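Local structure of Exo beta-1,2-glucooligosaccharide sophorohydrolase (non-reducing end) (Parabacteroides distasonis ATCC 8503, 5Z06) at residues Q292-N295 / F296-Y299; T283-Q286 / L287-M290; L662-G665 / L666-A669; K199-R203 / H204-K208; G340-T343 / R344-V348. The protein hydrolyses linear beta-1,2-glucan and beta-1,2-glucooligosaccharides of four or more units, releasing sophorose from the non-reducing end. All blocks are in the same frame, centred on the assembly; numbering follows the deposited sequence.

Interaction 1 (Q292-N295 / F296-Y299); sequences QEAN and FRYY
Phe-296 N and Arg-297 N donate to Gln-292 O at 2.9 Å and Glu-293 O at 3.0 Å, the i to i+4 pattern of an alpha-helix, whereas the bond from Tyr-298 N to Asn-295 O is weak. On one flank of this turn Arg-297 forms a salt bridge with Glu-293. Its CG lies beside its own backbone N (chi1 -66°) and the chain then runs extended to NE, which folds the guanidinium back along the helix. There Ala-294 CA sits 3.6 Å above one guanidinium face of Arg-297, displaced toward the rim. Arg-297 NH2 meets Glu-293 OE2 at 3.2 Å along a nearly straight N-H...O line of 171°. That bond keeps to the guanidinium plane but reaches the carboxylate from above, the two planes being turned 81° apart. A water bridges the same groups, donating to Glu-293 OE2 and accepting from Arg-297 NE at 2.8 Å. Arg-297 NH2 also forms a salt bridge with Asp-206; hydrogen bonds join Arg-297 NH1 to Glu-645 O and Glu-293 OE1 to Tyr-201 OH. With partners on all three nitrogens, the buried guanidinium is fixed in rotation, and two carboxylates probably balance its positive charge.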
loop_
_atom_site.group_PDB
_atom_site.type_symbol
_atom_site.label_atom_id
_atom_site.label_comp_id
_atom_site.label_asym_id
_atom_site.label_seq_id
_atom_site.Cartn_x
_atom_site.Cartn_y
_atom_site.Cartn_z
ATOM N N GLN A 292 13.220 -7.937 3.500
ATOM C CA GLN A 292 12.564 -9.060 2.893
ATOM C C GLN A 292 11.500 -9.608 3.827
ATOM O O GLN A 292 10.392 -9.895 3.396
ATOM C CB GLN A 292 13.573 -10.163 2.606
ATOM C CG GLN A 292 14.442 -9.913 1.403
ATOM C CD GLN A 292 15.195 -11.164 1.012
ATOM O OE1 GLN A 292 16.106 -11.587 1.715
ATOM N NE2 GLN A 292 14.815 -11.763 -0.116
ATOM N N GLU A 293 11.850 -9.746 5.109
ATOM C CA GLU A 293 10.956 -10.314 6.096
ATOM C C GLU A 293 9.747 -9.451 6.329
ATOM O O GLU A 293 8.629 -9.941 6.308
ATOM C CB GLU A 293 11.674 -10.529 7.431
ATOM C CG GLU A 293 10.805 -11.034 8.582
ATOM C CD GLU A 293 11.397 -10.688 9.952
ATOM O OE1 GLU A 293 12.608 -10.317 10.048
ATOM O OE2 GLU A 293 10.641 -10.773 10.947
ATOM N N ALA A 294 9.964 -8.176 6.590
ATOM C CA ALA A 294 8.848 -7.284 6.850
ATOM C C ALA A 294 7.844 -7.278 5.686
ATOM O O ALA A 294 6.640 -7.253 5.903
ATOM C CB ALA A 294 9.346 -5.884 7.116
ATOM N N ASN A 295 8.356 -7.285 4.466
ATOM C CA ASN A 295 7.492 -7.289 3.297
ATOM C C ASN A 295 6.800 -8.635 3.174
ATOM O O ASN A 295 5.646 -8.705 2.853
ATOM C CB ASN A 295 8.284 -6.966 2.064
ATOM C CG ASN A 295 8.559 -5.483 1.919
ATOM O OD1 ASN A 295 7.713 -4.745 1.473
ATOM N ND2 ASN A 295 9.773 -5.062 2.240
ATOM N N PHE A 296 7.518 -9.710 3.458
ATOM C CA PHE A 296 6.936 -11.049 3.477
ATOM C C PHE A 296 5.719 -11.141 4.411
ATOM O O PHE A 296 4.722 -11.795 4.091
ATOM C CB PHE A 296 8.026 -12.043 3.874
ATOM C CG PHE A 296 7.528 -13.332 4.389
ATOM C CD1 PHE A 296 7.230 -13.481 5.740
ATOM C CD2 PHE A 296 7.395 -14.419 3.546
ATOM C CE1 PHE A 296 6.789 -14.693 6.240
ATOM C CE2 PHE A 296 6.973 -15.644 4.047
ATOM C CZ PHE A 296 6.674 -15.784 5.391
ATOM N N ARG A 297 5.789 -10.454 5.551
ATOM C CA ARG A 297 4.704 -10.481 6.523
ATOM C C ARG A 297 3.364 -10.158 5.892
ATOM O O ARG A 297 2.361 -10.737 6.243
ATOM C CB ARG A 297 4.952 -9.487 7.638
ATOM C CG ARG A 297 6.132 -9.770 8.537
ATOM C CD ARG A 297 6.364 -8.556 9.420
ATOM N NE ARG A 297 7.646 -8.650 10.095
ATOM C CZ ARG A 297 8.277 -7.630 10.646
ATOM N NH1 ARG A 297 7.745 -6.404 10.647
ATOM N NH2 ARG A 297 9.439 -7.840 11.226
ATOM N N TYR A 298 3.363 -9.201 4.979
ATOM C CA TYR A 298 2.159 -8.826 4.273
ATOM C C TYR A 298 1.402 -10.021 3.657
ATOM O O TYR A 298 0.176 -10.038 3.627
ATOM C CB TYR A 298 2.528 -7.815 3.184
ATOM C CG TYR A 298 1.355 -7.231 2.520
ATOM C CD1 TYR A 298 0.721 -7.913 1.512
ATOM C CD2 TYR A 298 0.834 -6.019 2.933
ATOM C CE1 TYR A 298 -0.389 -7.399 0.892
ATOM C CE2 TYR A 298 -0.283 -5.470 2.312
ATOM C CZ TYR A 298 -0.894 -6.181 1.294
ATOM O OH TYR A 298 -2.011 -5.717 0.670
ATOM N N TYR A 299 2.148 -10.982 3.142
ATOM C CA TYR A 299 1.619 -12.115 2.384
ATOM C C TYR A 299 1.506 -13.341 3.261
ATOM O O TYR A 299 0.842 -14.301 2.894
ATOM C CB TYR A 299 2.534 -12.402 1.193
ATOM C CG TYR A 299 2.682 -11.167 0.399
ATOM C CD1 TYR A 299 1.739 -10.819 -0.543
ATOM C CD2 TYR A 299 3.729 -10.281 0.649
ATOM C CE1 TYR A 299 1.837 -9.632 -1.251
ATOM C CE2 TYR A 299 3.829 -9.094 -0.029
ATOM C CZ TYR A 299 2.887 -8.764 -0.965
ATOM O OH TYR A 299 3.037 -7.593 -1.629
HETATM O O HOH W 1 8.194 -11.347 10.583
#

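Interaction 2 (T283-Q286 / L287-M290); sequences TDEQ and LLDM
Leu-287 and Leu-288 both carry CG beside their own backbone N (chi1 -71° and -67°), and this brings each branch point against the preceding turn. Leu-287 CG thereby lies 3.4 Å from Thr-283 O, and Leu-288 CG lies 3.3 Å from Asp-284 O. Those two carbonyls also accept the helical bonds: Leu-287 N reaches Thr-283 O at 2.9 Å, and Leu-288 N reaches Asp-284 O at 2.8 Å. Further out, Leu-287 packs on Leu-631 of helix 624-636 and Leu-288 on Ile-675 of helix 665-680. Glu-285 OE1 and Asp-289 OD1 stand 5.6 Å apart, and Arg-679, on which Leu-288 also packs, forms a salt bridge with each, which would offset their mutual repulsion. At the start of the helix, Gln-286 N donates to Thr-283 OG1 at 3.0 Å in an almost linear bond of 173°. In return Thr-283 N donates to Gln-286 OE1 at 3.0 Å, in the amide carbonyl plane and on a lone pair; the extended glutamine chain allows this reach. Such reciprocal bonding between the N-cap and the third residue of a helix is the capping box, here opening helix 284-297.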
loop_
_atom_site.group_PDB
_atom_site.type_symbol
_atom_site.label_atom_id
_atom_site.label_comp_id
_atom_site.label_asym_id
_atom_site.label_seq_id
_atom_site.Cartn_x
_atom_site.Cartn_y
_atom_site.Cartn_z
ATOM N N THR A 283 24.344 -4.958 9.545
ATOM C CA THR A 283 25.010 -4.962 8.268
ATOM C C THR A 283 23.938 -4.831 7.174
ATOM O O THR A 283 22.729 -4.977 7.421
ATOM C CB THR A 283 25.712 -6.316 8.021
ATOM O OG1 THR A 283 24.693 -7.328 8.000
ATOM C CG2 THR A 283 26.828 -6.625 9.096
ATOM N N ASP A 284 24.404 -4.613 5.958
ATOM C CA ASP A 284 23.518 -4.613 4.802
ATOM C C ASP A 284 22.795 -5.939 4.650
ATOM O O ASP A 284 21.625 -5.951 4.277
ATOM C CB ASP A 284 24.290 -4.332 3.536
ATOM C CG ASP A 284 24.783 -2.906 3.452
ATOM O OD1 ASP A 284 24.278 -2.030 4.203
ATOM O OD2 ASP A 284 25.691 -2.675 2.611
ATOM N N GLU A 285 23.489 -7.044 4.932
ATOM C CA GLU A 285 22.892 -8.376 4.848
ATOM C C GLU A 285 21.703 -8.475 5.781
ATOM O O GLU A 285 20.636 -8.914 5.379
ATOM C CB GLU A 285 23.908 -9.483 5.177
ATOM C CG GLU A 285 24.946 -9.708 4.079
ATOM C CD GLU A 285 24.348 -10.319 2.835
ATOM O OE1 GLU A 285 23.846 -11.461 2.916
ATOM O OE2 GLU A 285 24.372 -9.652 1.772
ATOM N N GLN A 286 21.901 -8.053 7.022
ATOM C CA GLN A 286 20.825 -8.019 8.006
ATOM C C GLN A 286 19.704 -7.109 7.569
ATOM O O GLN A 286 18.512 -7.436 7.753
ATOM C CB GLN A 286 21.369 -7.621 9.387
ATOM C CG GLN A 286 22.207 -8.728 10.029
ATOM C CD GLN A 286 22.920 -8.281 11.299
ATOM O OE1 GLN A 286 23.695 -7.332 11.278
ATOM N NE2 GLN A 286 22.666 -8.979 12.410
ATOM N N LEU A 287 20.059 -5.963 6.993
ATOM C CA LEU A 287 19.035 -5.068 6.457
ATOM C C LEU A 287 18.210 -5.715 5.346
ATOM O O LEU A 287 17.004 -5.609 5.344
ATOM C CB LEU A 287 19.635 -3.773 5.970
ATOM C CG LEU A 287 20.140 -2.830 7.058
ATOM C CD1 LEU A 287 20.894 -1.701 6.357
ATOM C CD2 LEU A 287 19.023 -2.302 7.942
ATOM N N LEU A 288 18.874 -6.400 4.423
ATOM C CA LEU A 288 18.177 -7.149 3.395
ATOM C C LEU A 288 17.228 -8.161 3.988
ATOM O O LEU A 288 16.093 -8.228 3.560
ATOM C CB LEU A 288 19.164 -7.845 2.456
ATOM C CG LEU A 288 19.983 -6.891 1.592
ATOM C CD1 LEU A 288 21.089 -7.653 0.879
ATOM C CD2 LEU A 288 19.092 -6.111 0.627
ATOM N N ASP A 289 17.696 -8.934 4.980
ATOM C CA ASP A 289 16.864 -9.911 5.673
ATOM C C ASP A 289 15.630 -9.291 6.258
ATOM O O ASP A 289 14.557 -9.850 6.157
ATOM C CB ASP A 289 17.607 -10.590 6.853
ATOM C CG ASP A 289 18.741 -11.475 6.412
ATOM O OD1 ASP A 289 18.805 -11.864 5.245
ATOM O OD2 ASP A 289 19.598 -11.781 7.254
ATOM N N MET A 290 15.822 -8.178 6.951
ATOM C CA MET A 290 14.742 -7.484 7.631
ATOM C C MET A 290 13.736 -6.951 6.614
ATOM O O MET A 290 12.539 -7.114 6.789
ATOM C CB MET A 290 15.303 -6.319 8.447
ATOM C CG MET A 290 14.269 -5.404 9.067
ATOM S SD MET A 290 15.112 -3.923 9.630
ATOM C CE MET A 290 15.141 -2.904 8.149
#

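Interaction 3 (L662-G665 / L666-A669); sequences LFMG and LNQA
Met-664 O ties the backbone together, accepting from Asn-667 N at 3.0 Å and from Gln-668 N at 3.3 Å. The two donors arrive differently: Asn-667 N stands above the carbonyl plane, 62° out of it, while Gln-668 N lies nearly along the C=O axis. This shared carbonyl thus supports both an i+3 and an i+4 bond where the chain starts to coil.

A water makes the second polar link, accepting from Met-664 N at 2.8 Å and donating to Gln-668 OE1 at 2.6 Å, so the glutamine side chain reaches the strand backbone indirectly. The bend of Gln-668 at chi2 (-49°) returns its amide toward the strand. Its NE2 donates to Tyr-646 O and Phe-648 O, two bonds that fix the amide.

Van der Waals contacts fill in around these bonds. Gln-668 NE2 sits at the edge of the Phe-663 ring, near its plane and 3.7 Å from CD1, with ring and amide planes 55° apart. Met-664 CB passes 3.7 Å from Asn-667 ND2, an amide nitrogen anchored on Asp-650. On the same methionine, CG approaches Leu-666 CB at 4.4 Å.

Leu-666 also lies about 3 Å, side chain to nearest atom, from a bound glycerol, probably left by crystallisation. Strand 663-664, paired antiparallel with 313-314, turns here directly into helix 665-680: a buried strand-to-helix junction within the glycoamylase-like region of the enzyme.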
loop_
_atom_site.group_PDB
_atom_site.type_symbol
_atom_site.label_atom_id
_atom_site.label_comp_id
_atom_site.label_asym_id
_atom_site.label_seq_id
_atom_site.Cartn_x
_atom_site.Cartn_y
_atom_site.Cartn_z
ATOM N N LEU A 662 -1.133 3.066 3.842
ATOM C CA LEU A 662 -1.331 1.663 3.518
ATOM C C LEU A 662 -0.049 0.963 3.118
ATOM O O LEU A 662 0.973 1.591 2.798
ATOM C CB LEU A 662 -2.407 1.495 2.409
ATOM C CG LEU A 662 -2.325 2.282 1.100
ATOM C CD1 LEU A 662 -1.217 1.787 0.189
ATOM C CD2 LEU A 662 -3.633 2.143 0.352
ATOM N N PHE A 663 -0.149 -0.355 3.138
ATOM C CA PHE A 663 0.766 -1.222 2.464
ATOM C C PHE A 663 0.011 -1.839 1.317
ATOM O O PHE A 663 -1.154 -2.256 1.457
ATOM C CB PHE A 663 1.233 -2.301 3.415
ATOM C CG PHE A 663 1.890 -1.752 4.621
ATOM C CD1 PHE A 663 3.220 -1.394 4.583
ATOM C CD2 PHE A 663 1.156 -1.535 5.779
ATOM C CE1 PHE A 663 3.824 -0.844 5.693
ATOM C CE2 PHE A 663 1.758 -1.003 6.894
ATOM C CZ PHE A 663 3.092 -0.651 6.855
ATOM N N MET A 664 0.693 -1.962 0.199
ATOM C CA MET A 664 0.044 -2.340 -1.047
ATOM C C MET A 664 0.536 -3.723 -1.425
ATOM O O MET A 664 1.725 -3.966 -1.429
ATOM C CB MET A 664 0.418 -1.323 -2.106
ATOM C CG MET A 664 -0.453 -1.350 -3.325
ATOM S SD MET A 664 -2.079 -0.653 -3.035
ATOM C CE MET A 664 -2.772 -1.130 -4.618
ATOM N N GLY A 665 -0.401 -4.621 -1.733
ATOM C CA GLY A 665 -0.085 -5.993 -2.157
ATOM C C GLY A 665 0.853 -6.041 -3.340
ATOM O O GLY A 665 1.756 -6.890 -3.394
ATOM N N LEU A 666 0.630 -5.148 -4.300
ATOM C CA LEU A 666 1.484 -5.080 -5.472
ATOM C C LEU A 666 2.914 -4.681 -5.164
ATOM O O LEU A 666 3.814 -5.039 -5.923
ATOM C CB LEU A 666 0.945 -4.059 -6.482
ATOM C CG LEU A 666 -0.250 -4.412 -7.343
ATOM C CD1 LEU A 666 -0.622 -3.156 -8.092
ATOM C CD2 LEU A 666 0.105 -5.524 -8.314
ATOM N N ASN A 667 3.128 -3.903 -4.108
ATOM C CA ASN A 667 4.406 -3.217 -3.928
ATOM C C ASN A 667 5.348 -3.867 -2.932
ATOM O O ASN A 667 6.555 -3.619 -2.970
ATOM C CB ASN A 667 4.155 -1.759 -3.551
ATOM C CG ASN A 667 3.520 -0.971 -4.694
ATOM O OD1 ASN A 667 3.567 -1.407 -5.822
ATOM N ND2 ASN A 667 2.946 0.189 -4.405
ATOM N N GLN A 668 4.836 -4.701 -2.053
ATOM C CA GLN A 668 5.717 -5.226 -0.994
ATOM C C GLN A 668 6.445 -6.451 -1.489
ATOM O O GLN A 668 7.639 -6.587 -1.264
ATOM C CB GLN A 668 4.947 -5.535 0.295
ATOM C CG GLN A 668 4.229 -4.379 0.981
ATOM C CD GLN A 668 5.084 -3.147 1.161
ATOM O OE1 GLN A 668 5.231 -2.375 0.224
ATOM N NE2 GLN A 668 5.682 -2.973 2.355
ATOM N N ALA A 669 5.738 -7.356 -2.148
ATOM C CA ALA A 669 6.354 -8.635 -2.537
ATOM C C ALA A 669 7.514 -8.443 -3.515
ATOM O O ALA A 669 8.555 -9.123 -3.387
ATOM C CB ALA A 669 5.330 -9.593 -3.118
HETATM O O HOH W 2 3.162 -0.769 -0.120
#

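Interaction 4 (K199-R203 / H204-K208); sequences KAYER and HIDIK
Asp-206 OD2 is held by His-204 NE2, which donates at 2.8 Å, and by a salt bridge from Arg-297; Tyr-201 CE1 also packs against it at 3.4 Å. The histidine bond stays in the imidazole plane but meets the carboxylate from above, 58° out of its plane. His-204 CG stands between its own backbone N and carbonyl carbon (chi1 84°), which lays the ring alongside Tyr-201. These rings are almost parallel, at 3°, yet slid apart, with centroids separated by 4.7 Å. Their nearest atoms are Tyr-201 CD1 and His-204 NE2, at 3.2 Å.

Backbone bonds close the hairpin beside these rings. Tyr-201 N donates to His-204 O at 2.8 Å across the turn, and Lys-199 with Asp-206 forms an antiparallel hydrogen-bonded pair. Ala-200 and Ile-205 make the next, non-hydrogen-bonded pair and touch through CB and CG1 at 4.0 Å. Outside the hairpin, His-204 ND1 is bonded to Tyr-635 OH, Asp-206 OD1 to Thr-245 OG1, and Tyr-201 OH to Glu-293.

Both imidazole nitrogens therefore have partners in a buried setting, which holds the histidine ring in one orientation between Tyr-635 and Asp-206, with NE2 as the donor to the carboxylate.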
loop_
_atom_site.group_PDB
_atom_site.type_symbol
_atom_site.label_atom_id
_atom_site.label_comp_id
_atom_site.label_asym_id
_atom_site.label_seq_id
_atom_site.Cartn_x
_atom_site.Cartn_y
_atom_site.Cartn_z
ATOM N N LYS A 199 11.008 -8.056 18.570
ATOM C CA LYS A 199 12.105 -8.402 17.712
ATOM C C LYS A 199 12.777 -7.094 17.350
ATOM O O LYS A 199 12.180 -6.234 16.697
ATOM C CB LYS A 199 11.579 -9.204 16.510
ATOM C CG LYS A 199 12.602 -9.613 15.473
ATOM C CD LYS A 199 13.874 -10.269 15.991
ATOM C CE LYS A 199 14.819 -10.526 14.819
ATOM N NZ LYS A 199 16.135 -11.008 15.304
ATOM N N ALA A 200 13.998 -6.918 17.836
ATOM C CA ALA A 200 14.736 -5.699 17.577
ATOM C C ALA A 200 15.478 -5.837 16.276
ATOM O O ALA A 200 15.847 -6.921 15.853
ATOM C CB ALA A 200 15.703 -5.378 18.699
ATOM N N TYR A 201 15.652 -4.702 15.636
ATOM C CA TYR A 201 16.526 -4.555 14.499
ATOM C C TYR A 201 17.452 -3.399 14.873
ATOM O O TYR A 201 17.814 -3.289 16.048
ATOM C CB TYR A 201 15.671 -4.346 13.251
ATOM C CG TYR A 201 14.852 -5.574 12.969
ATOM C CD1 TYR A 201 13.646 -5.759 13.606
ATOM C CD2 TYR A 201 15.307 -6.571 12.101
ATOM C CE1 TYR A 201 12.887 -6.881 13.376
ATOM C CE2 TYR A 201 14.552 -7.705 11.854
ATOM C CZ TYR A 201 13.337 -7.841 12.498
ATOM O OH TYR A 201 12.538 -8.936 12.326
ATOM N N GLU A 202 17.828 -2.539 13.938
ATOM C CA GLU A 202 18.779 -1.486 14.243
ATOM C C GLU A 202 18.134 -0.230 14.796
ATOM O O GLU A 202 18.636 0.394 15.752
ATOM C CB GLU A 202 19.582 -1.157 13.007
ATOM C CG GLU A 202 20.682 -0.140 13.287
ATOM C CD GLU A 202 21.433 0.221 12.062
ATOM O OE1 GLU A 202 21.293 1.371 11.633
ATOM O OE2 GLU A 202 22.151 -0.630 11.525
ATOM N N ARG A 203 17.042 0.164 14.171
ATOM C CA ARG A 203 16.365 1.408 14.509
ATOM C C ARG A 203 14.976 1.178 15.039
ATOM O O ARG A 203 14.275 2.141 15.394
ATOM C CB ARG A 203 16.291 2.286 13.271
ATOM C CG ARG A 203 17.621 2.478 12.580
ATOM C CD ARG A 203 18.598 3.167 13.488
ATOM N NE ARG A 203 19.856 3.391 12.795
ATOM C CZ ARG A 203 20.658 4.425 12.992
ATOM N NH1 ARG A 203 20.350 5.360 13.878
ATOM N NH2 ARG A 203 21.784 4.521 12.307
ATOM N N HIS A 204 14.563 -0.082 15.128
ATOM C CA HIS A 204 13.214 -0.340 15.542
ATOM C C HIS A 204 13.071 -1.666 16.201
ATOM O O HIS A 204 13.928 -2.524 16.048
ATOM C CB HIS A 204 12.255 -0.234 14.368
ATOM C CG HIS A 204 12.171 -1.474 13.566
ATOM N ND1 HIS A 204 13.144 -1.834 12.665
ATOM C CD2 HIS A 204 11.235 -2.452 13.538
ATOM C CE1 HIS A 204 12.807 -2.986 12.117
ATOM N NE2 HIS A 204 11.658 -3.382 12.630
ATOM N N ILE A 205 11.970 -1.785 16.939
ATOM C CA ILE A 205 11.550 -3.012 17.546
ATOM C C ILE A 205 10.156 -3.305 17.048
ATOM O O ILE A 205 9.276 -2.454 17.076
ATOM C CB ILE A 205 11.559 -2.941 19.078
ATOM C CG1 ILE A 205 12.968 -2.582 19.540
ATOM C CG2 ILE A 205 11.078 -4.277 19.657
ATOM C CD1 ILE A 205 13.107 -2.321 21.018
ATOM N N ASP A 206 9.980 -4.525 16.584
ATOM C CA ASP A 206 8.688 -5.012 16.167
ATOM C C ASP A 206 8.114 -5.825 17.280
ATOM O O ASP A 206 8.768 -6.749 17.763
ATOM C CB ASP A 206 8.841 -5.901 14.936
ATOM C CG ASP A 206 9.040 -5.107 13.684
ATOM O OD1 ASP A 206 8.368 -4.062 13.568
ATOM O OD2 ASP A 206 9.841 -5.537 12.817
ATOM N N ILE A 207 6.890 -5.501 17.671
ATOM C CA ILE A 207 6.149 -6.371 18.556
ATOM C C ILE A 207 4.969 -6.935 17.799
ATOM O O ILE A 207 4.493 -6.343 16.836
ATOM C CB ILE A 207 5.752 -5.697 19.895
ATOM C CG1 ILE A 207 4.692 -4.618 19.705
ATOM C CG2 ILE A 207 7.008 -5.163 20.589
ATOM C CD1 ILE A 207 4.265 -3.915 20.994
ATOM N N LYS A 208 4.534 -8.101 18.249
ATOM C CA LYS A 208 3.457 -8.839 17.644
ATOM C C LYS A 208 2.691 -9.528 18.757
ATOM O O LYS A 208 3.283 -10.007 19.749
ATOM C CB LYS A 208 3.999 -9.908 16.682
ATOM C CG LYS A 208 2.911 -10.503 15.775
ATOM C CD LYS A 208 3.328 -11.793 15.072
ATOM C CE LYS A 208 2.193 -12.354 14.209
ATOM N NZ LYS A 208 0.980 -12.780 14.964
#

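Interaction 5 (G340-T343 / R344-V348); sequences GFIT and REEGV
Thr-343 and Glu-346 exchange hydrogen bonds across the start of helix 344-360. Thr-343 N donates to Glu-346 OE1 at 2.9 Å and 167°, approaching on the anti side of the carboxylate, 20° out of its plane. In the other direction Glu-346 N donates to Thr-343 OG1 at 3.0 Å. The threonine hydroxyl is placed between its backbone N and carbonyl carbon (chi1 62°), where it faces the first turn. Glu-346 then extends beyond CG and crosses the threonine at about a right angle, with Glu-346 CG 3.2 Å from Thr-343 OG1. This is a capping box, with Thr-343 as N-cap. Gly-347 N adds the first i to i+4 backbone bond, reaching Thr-343 O at 3.0 Å.

Ile-342 packs against the box from the loop: its CB lies 3.3 Å from Glu-346 OE1, and its CD1 comes within 4.1 Å of Gly-347 CA. The isoleucine itself rests on Ile-333 and Ile-337 of helix 323-338 and on Phe-296. Farther back, Gly-340, with positive phi, ends the preceding helix in a Schellman motif, and the Phe-341 ring meets Phe-296 edge-to-face. Beyond the box, Arg-344 forms a salt bridge with Glu-416 of helix 414-428.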
loop_
_atom_site.group_PDB
_atom_site.type_symbol
_atom_site.label_atom_id
_atom_site.label_comp_id
_atom_site.label_asym_id
_atom_site.label_seq_id
_atom_site.Cartn_x
_atom_site.Cartn_y
_atom_site.Cartn_z
ATOM N N GLY A 340 14.177 -18.923 5.670
ATOM C CA GLY A 340 13.854 -19.446 6.986
ATOM C C GLY A 340 12.966 -18.548 7.826
ATOM O O GLY A 340 12.986 -18.665 9.041
ATOM N N PHE A 341 12.186 -17.660 7.199
ATOM C CA PHE A 341 11.172 -16.884 7.927
ATOM C C PHE A 341 10.022 -17.781 8.368
ATOM O O PHE A 341 9.326 -17.492 9.331
ATOM C CB PHE A 341 10.575 -15.749 7.078
ATOM C CG PHE A 341 11.587 -14.812 6.495
ATOM C CD1 PHE A 341 12.807 -14.563 7.128
ATOM C CD2 PHE A 341 11.298 -14.138 5.304
ATOM C CE1 PHE A 341 13.729 -13.700 6.560
ATOM C CE2 PHE A 341 12.213 -13.283 4.742
ATOM C CZ PHE A 341 13.420 -13.058 5.368
ATOM N N ILE A 342 9.773 -18.829 7.601
ATOM C CA ILE A 342 8.804 -19.852 7.968
ATOM C C ILE A 342 9.417 -21.161 7.569
ATOM O O ILE A 342 10.395 -21.182 6.825
ATOM C CB ILE A 342 7.451 -19.675 7.249
ATOM C CG1 ILE A 342 7.650 -19.553 5.733
ATOM C CG2 ILE A 342 6.749 -18.445 7.804
ATOM C CD1 ILE A 342 6.372 -19.621 4.929
ATOM N N THR A 343 8.831 -22.245 8.050
ATOM C CA THR A 343 9.268 -23.558 7.641
ATOM C C THR A 343 8.655 -23.911 6.296
ATOM O O THR A 343 7.639 -23.340 5.890
ATOM C CB THR A 343 8.869 -24.627 8.638
ATOM O OG1 THR A 343 7.444 -24.684 8.737
ATOM C CG2 THR A 343 9.510 -24.362 10.002
ATOM N N ARG A 344 9.296 -24.847 5.612
ATOM C CA ARG A 344 8.751 -25.430 4.410
ATOM C C ARG A 344 7.358 -26.011 4.655
ATOM O O ARG A 344 6.436 -25.771 3.874
ATOM C CB ARG A 344 9.688 -26.508 3.868
ATOM C CG ARG A 344 9.377 -26.874 2.435
ATOM C CD ARG A 344 10.139 -28.109 2.010
ATOM N NE ARG A 344 9.872 -28.437 0.615
ATOM C CZ ARG A 344 10.425 -27.870 -0.454
ATOM N NH1 ARG A 344 11.333 -26.888 -0.349
ATOM N NH2 ARG A 344 10.086 -28.314 -1.662
ATOM N N GLU A 345 7.180 -26.735 5.751
ATOM C CA GLU A 345 5.864 -27.313 6.048
ATOM C C GLU A 345 4.765 -26.247 6.182
ATOM O O GLU A 345 3.653 -26.431 5.668
ATOM C CB GLU A 345 5.923 -28.193 7.307
ATOM C CG GLU A 345 4.675 -29.046 7.540
ATOM C CD GLU A 345 4.318 -30.003 6.374
ATOM O OE1 GLU A 345 5.177 -30.302 5.512
ATOM O OE2 GLU A 345 3.158 -30.473 6.330
ATOM N N GLU A 346 5.069 -25.163 6.896
ATOM C CA GLU A 346 4.171 -24.011 6.964
ATOM C C GLU A 346 3.836 -23.553 5.534
ATOM O O GLU A 346 2.681 -23.392 5.202
ATOM C CB GLU A 346 4.803 -22.842 7.719
ATOM C CG GLU A 346 4.796 -22.946 9.236
ATOM C CD GLU A 346 5.442 -21.718 9.885
ATOM O OE1 GLU A 346 6.693 -21.556 9.823
ATOM O OE2 GLU A 346 4.687 -20.889 10.437
ATOM N N GLY A 347 4.874 -23.369 4.719
ATOM C CA GLY A 347 4.751 -22.990 3.332
ATOM C C GLY A 347 3.872 -23.931 2.528
ATOM O O GLY A 347 2.978 -23.505 1.798
ATOM N N VAL A 348 4.134 -25.220 2.693
ATOM C CA VAL A 348 3.360 -26.262 2.058
ATOM C C VAL A 348 1.894 -26.165 2.457
ATOM O O VAL A 348 1.014 -26.233 1.591
ATOM C CB VAL A 348 3.966 -27.670 2.351
ATOM C CG1 VAL A 348 3.016 -28.790 1.935
ATOM C CG2 VAL A 348 5.288 -27.835 1.607
#

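How the interactions relate
Interactions 1 and 2 share helix 284-297: the opening residues, 283-290, are only partly buried and add a capping box to the helical bonds, whereas 292-299 is buried and adds a salt bridge. Interaction 5 has a similar cap, also partly buried, on helix 344-360; Phe-341 and Ile-342 pack against 292-299. Interaction 3 is the most central, about 5 Å from the chain centre to its own centre, and joins 292-299 through Tyr-299 OH, 2.8 Å from Ala-669 N. Interaction 4, a buried hairpin, meets 292-299 through a salt bridge and 283-290 through Met-290, which packs on Tyr-201 and His-204. Interaction 1 thus touches interactions 3, 4 and 5, and adjoins interaction 2 in sequence.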